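Local coordinates for BAR/IMD domain-containing adapter protein 2-like 2 (Mus musculus, PDB 3OK8) that binds phosphoinositides through its IMD (I-BAR) domain and induces planar or gently curved membrane structures, at residues Ile17-Ser20 with Ile21-Phe25; Leu29-Leu32 with Val33-Gly36; Val95-Phe98 with His99-Leu103. One frame throughout, in Å; residues are numbered along the deposited sequence.

Contact 1. Residues Ile17-Ser20 with Ile21-Phe25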
loop_
_atom_site.group_PDB
_atom_site.type_symbol
_atom_site.label_atom_id
_atom_site.label_comp_id
_atom_site.label_asym_id
_atom_site.label_seq_id
_atom_site.Cartn_x
_atom_site.Cartn_y
_atom_site.Cartn_z
ATOM N N ILE A 17 -22.726 28.496 14.434
ATOM C CA ILE A 17 -21.391 27.947 14.608
ATOM C C ILE A 17 -21.369 26.749 15.549
ATOM O O ILE A 17 -20.787 25.713 15.226
ATOM C CB ILE A 17 -20.423 29.001 15.124
ATOM C CG1 ILE A 17 -20.159 30.036 14.034
ATOM C CG2 ILE A 17 -19.128 28.334 15.593
ATOM C CD1 ILE A 17 -19.317 31.213 14.497
ATOM N N TYR A 18 -21.990 26.893 16.712
ATOM C CA TYR A 18 -22.191 25.759 17.606
ATOM C C TYR A 18 -22.954 24.630 16.922
ATOM O O TYR A 18 -22.703 23.451 17.183
ATOM C CB TYR A 18 -22.930 26.192 18.871
ATOM C CG TYR A 18 -22.029 26.928 19.818
ATOM C CD1 TYR A 18 -20.946 26.281 20.401
ATOM C CD2 TYR A 18 -22.238 28.275 20.119
ATOM C CE1 TYR A 18 -20.101 26.944 21.259
ATOM C CE2 TYR A 18 -21.394 28.948 20.981
ATOM C CZ TYR A 18 -20.331 28.274 21.547
ATOM O OH TYR A 18 -19.473 28.913 22.395
ATOM N N LYS A 19 -23.892 24.986 16.051
ATOM C CA LYS A 19 -24.642 23.968 15.329
ATOM C C LYS A 19 -23.825 23.329 14.209
ATOM O O LYS A 19 -24.059 22.174 13.870
ATOM C CB LYS A 19 -25.976 24.496 14.807
ATOM C CG LYS A 19 -27.114 24.423 15.831
ATOM C CD LYS A 19 -26.956 25.469 16.948
ATOM C CE LYS A 19 -27.840 25.169 18.152
ATOM N NZ LYS A 19 -29.287 25.408 17.866
ATOM N N SER A 20 -22.873 24.067 13.640
ATOM C CA SER A 20 -21.971 23.479 12.646
ATOM C C SER A 20 -21.096 22.430 13.309
ATOM O O SER A 20 -20.821 21.373 12.743
ATOM C CB SER A 20 -21.075 24.540 12.008
ATOM O OG SER A 20 -21.690 25.146 10.891
ATOM N N ILE A 21 -20.645 22.739 14.518
ATOM C CA ILE A 21 -19.774 21.838 15.250
ATOM C C ILE A 21 -20.525 20.569 15.655
ATOM O O ILE A 21 -20.017 19.474 15.511
ATOM C CB ILE A 21 -19.177 22.524 16.504
ATOM C CG1 ILE A 21 -18.251 23.675 16.097
ATOM C CG2 ILE A 21 -18.453 21.510 17.391
ATOM C CD1 ILE A 21 -17.752 24.504 17.281
ATOM N N MET A 22 -21.747 20.725 16.140
ATOM C CA MET A 22 -22.448 19.627 16.783
ATOM C C MET A 22 -23.091 18.652 15.810
ATOM O O MET A 22 -23.229 17.468 16.115
ATOM C CB MET A 22 -23.510 20.175 17.747
ATOM C CG MET A 22 -22.944 20.676 19.064
ATOM S SD MET A 22 -24.100 21.674 20.026
ATOM C CE MET A 22 -25.206 20.398 20.630
ATOM N N GLU A 23 -23.499 19.145 14.648
ATOM C CA GLU A 23 -24.270 18.326 13.728
ATOM C C GLU A 23 -23.698 18.355 12.322
ATOM O O GLU A 23 -24.377 18.040 11.348
ATOM C CB GLU A 23 -25.758 18.701 13.752
ATOM C CG GLU A 23 -26.115 20.082 13.261
ATOM C CD GLU A 23 -27.599 20.377 13.435
ATOM O OE1 GLU A 23 -27.948 21.193 14.319
ATOM O OE2 GLU A 23 -28.418 19.777 12.702
ATOM N N GLN A 24 -22.430 18.718 12.234
ATOM C CA GLN A 24 -21.724 18.684 10.974
ATOM C C GLN A 24 -20.331 18.149 11.228
ATOM O O GLN A 24 -19.971 17.077 10.739
ATOM C CB GLN A 24 -21.683 20.076 10.367
ATOM C CG GLN A 24 -21.195 20.134 8.939
ATOM C CD GLN A 24 -21.853 21.271 8.167
ATOM O OE1 GLN A 24 -21.174 22.139 7.609
ATOM N NE2 GLN A 24 -23.186 21.273 8.138
ATOM N N PHE A 25 -19.558 18.870 12.027
ATOM C CA PHE A 25 -18.202 18.458 12.338
ATOM C C PHE A 25 -18.152 17.211 13.223
ATOM O O PHE A 25 -17.510 16.219 12.869
ATOM C CB PHE A 25 -17.411 19.597 12.973
ATOM C CG PHE A 25 -15.990 19.240 13.282
ATOM C CD1 PHE A 25 -15.000 19.389 12.323
ATOM C CD2 PHE A 25 -15.642 18.752 14.531
ATOM C CE1 PHE A 25 -13.687 19.057 12.600
ATOM C CE2 PHE A 25 -14.325 18.419 14.818
ATOM C CZ PHE A 25 -13.345 18.571 13.849
#
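Ser20 and Ile21, with Lys19 beside them, form the middle of a turn of helix 5-66 in the I-BAR three-helix bundle where the chain widens from the alpha to the pi pattern. The alpha spacing still holds through Glu23: Ile21 N bonds Ile17 O at 3.1 Å, Met22 N bonds Tyr18 O, and Glu23 N bonds Lys19 O at 3.2 Å. A wider, pi-type turn follows at 21-25; Phe25 N bonds Ser20 O at 2.9 Å, though the place of that oxygen is doubtful, because it lies too close to Gln24 CB in the model. The Ser20 side chain turns back along the helix, its OG making a weak hydrogen bond to Ala16 O, and packs on Glu182 of helix 153-217.

Ile21 is buried and touches mainly backbone here. Its CG1, anti to the carbonyl carbon (chi1 -65°), lies 3.4 Å from Ile17 O, and its CD1 lies 4.4 Å from Ile17 CG2; the Ile21 side chain also packs on Ile117 of helix 71-147. Tyr18 faces the same helix, where its OH is hydrogen-bonded to Ser120 OG, while Phe25 meets Tyr186 of helix 153-217 edge-to-face.

On the exposed side Lys19 and Glu23 carry opposite charges without a salt bridge, NZ and OE1 standing 5.7 Å apart. What touches is the aliphatic part: Lys19 CG lies 3.7 Å from Glu23 OE1.

Contact 2. Residues Leu29-Leu32 with Val33-Gly36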
loop_
_atom_site.group_PDB
_atom_site.type_symbol
_atom_site.label_atom_id
_atom_site.label_comp_id
_atom_site.label_asym_id
_atom_site.label_seq_id
_atom_site.Cartn_x
_atom_site.Cartn_y
_atom_site.Cartn_z
ATOM N N LEU A 29 -16.532 13.262 12.368
ATOM C CA LEU A 29 -15.442 12.597 13.084
ATOM C C LEU A 29 -15.781 11.152 13.407
ATOM O O LEU A 29 -14.895 10.297 13.422
ATOM C CB LEU A 29 -15.083 13.330 14.379
ATOM C CG LEU A 29 -14.349 14.660 14.244
ATOM C CD1 LEU A 29 -13.579 14.942 15.523
ATOM C CD2 LEU A 29 -13.416 14.652 13.041
ATOM N N GLU A 30 -17.051 10.884 13.696
ATOM C CA GLU A 30 -17.482 9.503 13.878
ATOM C C GLU A 30 -17.310 8.749 12.568
ATOM O O GLU A 30 -16.754 7.655 12.541
ATOM C CB GLU A 30 -18.929 9.434 14.348
ATOM C CG GLU A 30 -19.052 9.379 15.854
ATOM C CD GLU A 30 -20.313 10.044 16.359
ATOM O OE1 GLU A 30 -21.260 9.316 16.728
ATOM O OE2 GLU A 30 -20.357 11.296 16.380
ATOM N N ASN A 31 -17.782 9.369 11.492
ATOM C CA ASN A 31 -17.621 8.865 10.141
ATOM C C ASN A 31 -16.181 8.539 9.775
ATOM O O ASN A 31 -15.900 7.450 9.267
ATOM C CB ASN A 31 -18.185 9.865 9.136
ATOM C CG ASN A 31 -18.210 9.317 7.725
ATOM O OD1 ASN A 31 -17.769 9.977 6.784
ATOM N ND2 ASN A 31 -18.730 8.097 7.570
ATOM N N LEU A 32 -15.273 9.482 10.002
ATOM C CA LEU A 32 -13.845 9.231 9.763
ATOM C C LEU A 32 -13.320 8.063 10.590
ATOM O O LEU A 32 -12.406 7.362 10.158
ATOM C CB LEU A 32 -13.003 10.492 10.006
ATOM C CG LEU A 32 -12.454 11.241 8.785
ATOM C CD1 LEU A 32 -13.298 10.997 7.550
ATOM C CD2 LEU A 32 -12.309 12.732 9.079
ATOM N N VAL A 33 -13.891 7.828 11.768
ATOM C CA VAL A 33 -13.484 6.645 12.529
ATOM C C VAL A 33 -14.047 5.369 11.894
ATOM O O VAL A 33 -13.439 4.308 11.948
ATOM C CB VAL A 33 -13.896 6.701 14.010
ATOM C CG1 VAL A 33 -13.800 5.305 14.633
ATOM C CG2 VAL A 33 -13.001 7.662 14.764
ATOM N N TYR A 34 -15.221 5.480 11.292
ATOM C CA TYR A 34 -15.806 4.362 10.580
ATOM C C TYR A 34 -14.973 4.057 9.332
ATOM O O TYR A 34 -14.443 2.953 9.177
ATOM C CB TYR A 34 -17.243 4.698 10.198
ATOM C CG TYR A 34 -17.942 3.650 9.372
ATOM C CD1 TYR A 34 -18.351 2.447 9.943
ATOM C CD2 TYR A 34 -18.221 3.870 8.024
ATOM C CE1 TYR A 34 -19.006 1.482 9.188
ATOM C CE2 TYR A 34 -18.881 2.905 7.259
ATOM C CZ TYR A 34 -19.267 1.722 7.852
ATOM O OH TYR A 34 -19.921 0.778 7.107
ATOM N N LEU A 35 -14.859 5.045 8.449
ATOM C CA LEU A 35 -14.118 4.876 7.215
ATOM C C LEU A 35 -12.669 4.538 7.520
ATOM O O LEU A 35 -12.033 3.783 6.790
ATOM C CB LEU A 35 -14.202 6.148 6.376
ATOM C CG LEU A 35 -15.605 6.461 5.876
ATOM C CD1 LEU A 35 -15.645 7.818 5.196
ATOM C CD2 LEU A 35 -16.083 5.340 4.942
ATOM N N GLY A 36 -12.155 5.109 8.608
ATOM C CA GLY A 36 -10.791 4.865 9.031
ATOM C C GLY A 36 -10.559 3.408 9.401
ATOM O O GLY A 36 -9.523 2.829 9.078
#
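Asn31 O accepts the hydrogen of Leu35 N at 2.7 Å, with a nearly straight N-H...O angle of 169° and the donor almost on the C=O axis. The same oxygen is flanked by carbon, with Tyr34 CB 3.2 Å away and Leu35 CG 3.5 Å away. This is regular alpha-helical i to i+4 bonding within helix 5-66. Val33 N to Leu29 O and Tyr34 N to Glu30 O belong to the same run, which Gly36 N continues to Leu32 O, also at 2.7 Å but more bent, with an N-H...O angle of 134°.

The side chain of Asn31 follows its carbonyl forward. CG is anti to the backbone N (chi1 -172°), which carries the amide over toward the next turn, where it meets Leu35: Asn31 OD1 touches Leu35 CD1 at 3.4 Å, while Asn31 ND2 lies 3.9 Å from Leu35 CG. Leu35 holds its own CG beside its backbone N, leaning back to that amide. With an alanine in place of Asn31 the amide is gone, and Leu35 CD1 would probably lose its flank on this side and be freer to turn.

Val33 packs its CG2 at 3.5 Å from Leu29 O and turns to Met106 of helix 71-147, whereas Asn31, Leu32 and Leu35 pack on Lys59, Ile57 and Val52 of the second subunit. Because Asn31 OD1 and ND2 meet only carbon atoms of Leu35, the cross-turn polar pairing rests on the backbone, and Asn31, Leu32 and Leu35 contribute packing at the dimer interface.

Contact 3. Residues Val95-Phe98 with His99-Leu103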
loop_
_atom_site.group_PDB
_atom_site.type_symbol
_atom_site.label_atom_id
_atom_site.label_comp_id
_atom_site.label_asym_id
_atom_site.label_seq_id
_atom_site.Cartn_x
_atom_site.Cartn_y
_atom_site.Cartn_z
ATOM N N VAL A 95 0.895 2.463 9.801
ATOM C CA VAL A 95 -0.448 1.939 10.032
ATOM C C VAL A 95 -0.809 1.990 11.513
ATOM O O VAL A 95 -1.975 2.182 11.880
ATOM C CB VAL A 95 -0.586 0.468 9.555
ATOM C CG1 VAL A 95 -2.019 -0.007 9.702
ATOM C CG2 VAL A 95 -0.110 0.307 8.109
ATOM N N GLN A 96 0.189 1.829 12.371
ATOM C CA GLN A 96 -0.081 1.817 13.801
ATOM C C GLN A 96 -0.181 3.229 14.366
ATOM O O GLN A 96 -0.881 3.454 15.349
ATOM C CB GLN A 96 0.961 0.993 14.555
ATOM C CG GLN A 96 0.410 0.351 15.828
ATOM C CD GLN A 96 -0.860 -0.481 15.591
ATOM O OE1 GLN A 96 -1.648 -0.697 16.516
ATOM N NE2 GLN A 96 -1.061 -0.948 14.352
ATOM N N THR A 97 0.515 4.173 13.739
ATOM C CA THR A 97 0.358 5.601 14.051
ATOM C C THR A 97 -1.066 6.055 13.720
ATOM O O THR A 97 -1.741 6.702 14.526
ATOM C CB THR A 97 1.366 6.466 13.252
ATOM O OG1 THR A 97 2.703 6.173 13.684
ATOM C CG2 THR A 97 1.096 7.948 13.450
ATOM N N PHE A 98 -1.503 5.713 12.513
ATOM C CA PHE A 98 -2.865 5.939 12.048
ATOM C C PHE A 98 -3.883 5.405 13.050
ATOM O O PHE A 98 -4.831 6.094 13.406
ATOM C CB PHE A 98 -3.043 5.261 10.691
ATOM C CG PHE A 98 -4.327 5.601 9.991
ATOM C CD1 PHE A 98 -4.924 4.678 9.158
ATOM C CD2 PHE A 98 -4.935 6.839 10.165
ATOM C CE1 PHE A 98 -6.107 4.973 8.498
ATOM C CE2 PHE A 98 -6.119 7.150 9.502
ATOM C CZ PHE A 98 -6.709 6.212 8.665
ATOM N N HIS A 99 -3.671 4.177 13.504
ATOM C CA HIS A 99 -4.553 3.527 14.468
ATOM C C HIS A 99 -4.476 4.172 15.852
ATOM O O HIS A 99 -5.445 4.777 16.322
ATOM C CB HIS A 99 -4.207 2.032 14.575
ATOM C CG HIS A 99 -4.826 1.345 15.755
ATOM N ND1 HIS A 99 -6.178 1.085 15.844
ATOM C CD2 HIS A 99 -4.276 0.861 16.894
ATOM C CE1 HIS A 99 -6.434 0.472 16.987
ATOM N NE2 HIS A 99 -5.296 0.323 17.642
ATOM N N GLY A 100 -3.317 4.033 16.495
ATOM C CA GLY A 100 -3.112 4.469 17.866
ATOM C C GLY A 100 -3.212 5.974 18.125
ATOM O O GLY A 100 -3.853 6.396 19.093
ATOM N N ASP A 101 -2.582 6.775 17.263
ATOM C CA ASP A 101 -2.473 8.230 17.444
ATOM C C ASP A 101 -3.677 9.011 16.935
ATOM O O ASP A 101 -3.937 10.154 17.355
ATOM C CB ASP A 101 -1.237 8.757 16.708
ATOM C CG ASP A 101 0.030 8.640 17.530
ATOM O OD1 ASP A 101 0.952 7.928 17.093
ATOM O OD2 ASP A 101 0.106 9.270 18.608
ATOM N N LEU A 102 -4.398 8.413 16.001
ATOM C CA LEU A 102 -5.450 9.148 15.334
ATOM C C LEU A 102 -6.815 8.506 15.578
ATOM O O LEU A 102 -7.692 9.125 16.178
ATOM C CB LEU A 102 -5.114 9.262 13.850
ATOM C CG LEU A 102 -5.857 10.244 12.956
ATOM C CD1 LEU A 102 -4.989 10.604 11.777
ATOM C CD2 LEU A 102 -7.169 9.674 12.487
ATOM N N LEU A 103 -6.969 7.251 15.154
ATOM C CA LEU A 103 -8.251 6.557 15.211
ATOM C C LEU A 103 -8.758 6.215 16.622
ATOM O O LEU A 103 -9.961 6.265 16.864
ATOM C CB LEU A 103 -8.215 5.308 14.321
ATOM C CG LEU A 103 -8.728 5.392 12.875
ATOM C CD1 LEU A 103 -8.629 6.780 12.285
ATOM C CD2 LEU A 103 -8.003 4.376 11.970
#
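The Phe98 ring carries Leu103 CD2 squarely over one face: the methyl carbon lies 3.9 Å from the ring centroid and 9° off the normal, which makes this a CH-pi contact. Phe98 CE2 also touches Leu103 CD1 at 3.8 Å and Leu102 CD2 at 4.0 Å, the two leucines thus meeting one ring from successive positions. With CG anti to the backbone N (chi1 -170°), the ring sits beside its own carbonyl carbon, on the side from which these leucines approach. Tyr39 of helix 5-66 also meets the ring, its plane steeply inclined, and Tyr53 of the second subunit meets it edge-to-face.

The other flat pair is polar. Gln96 and His99 run side by side in the same direction, amide and imidazole planes turned 45° against each other, and Gln96 OE1 comes within 3.1 Å of His99 CD2, a ring carbon.

Helix 71-147 makes a pi-type turn here: Leu103 N bonds Phe98 O at 3.0 Å, five residues back. The wider turn is consistent with Leu103 facing the ring alongside Leu102. Thr97 O marks the change of spacing by taking two donors, Asp101 N at 2.9 Å and, weakly, Leu102 N at 3.5 Å. Thr97 CG2 rests 3.6 Å from Asp101 OD1, and Asp101 O receives a hydrogen bond from Lys192 NZ of helix 153-217.

The contact combines an apolar cluster of leucine methyls and aromatic rings, shared with the second subunit, with a Gln96-His99 approach that is consistent with the slight positive character of an imidazole C-H.

Overall arrangement
Contacts 1 and 2 follow one another along helix 5-66, their centres 16 Å apart; contact 3 comes later in the chain, on helix 71-147. It lies 13 Å from contact 2, centre to centre, and touches it: Leu103 CD2 packs on Gly36 O at 3.6 Å, and Val33 CG2 meets Leu103 O. Contact 1 is more remote, 25 Å between centres and about 11 Å at the nearest atoms. Contacts 1 and 3 each include a pi-type turn, whereas contact 2 is regular alpha helix. All three lie in the IMD, an antiparallel dimer of three-helix bundles, and each reaches the second subunit, contact 1 through Gln24 alone.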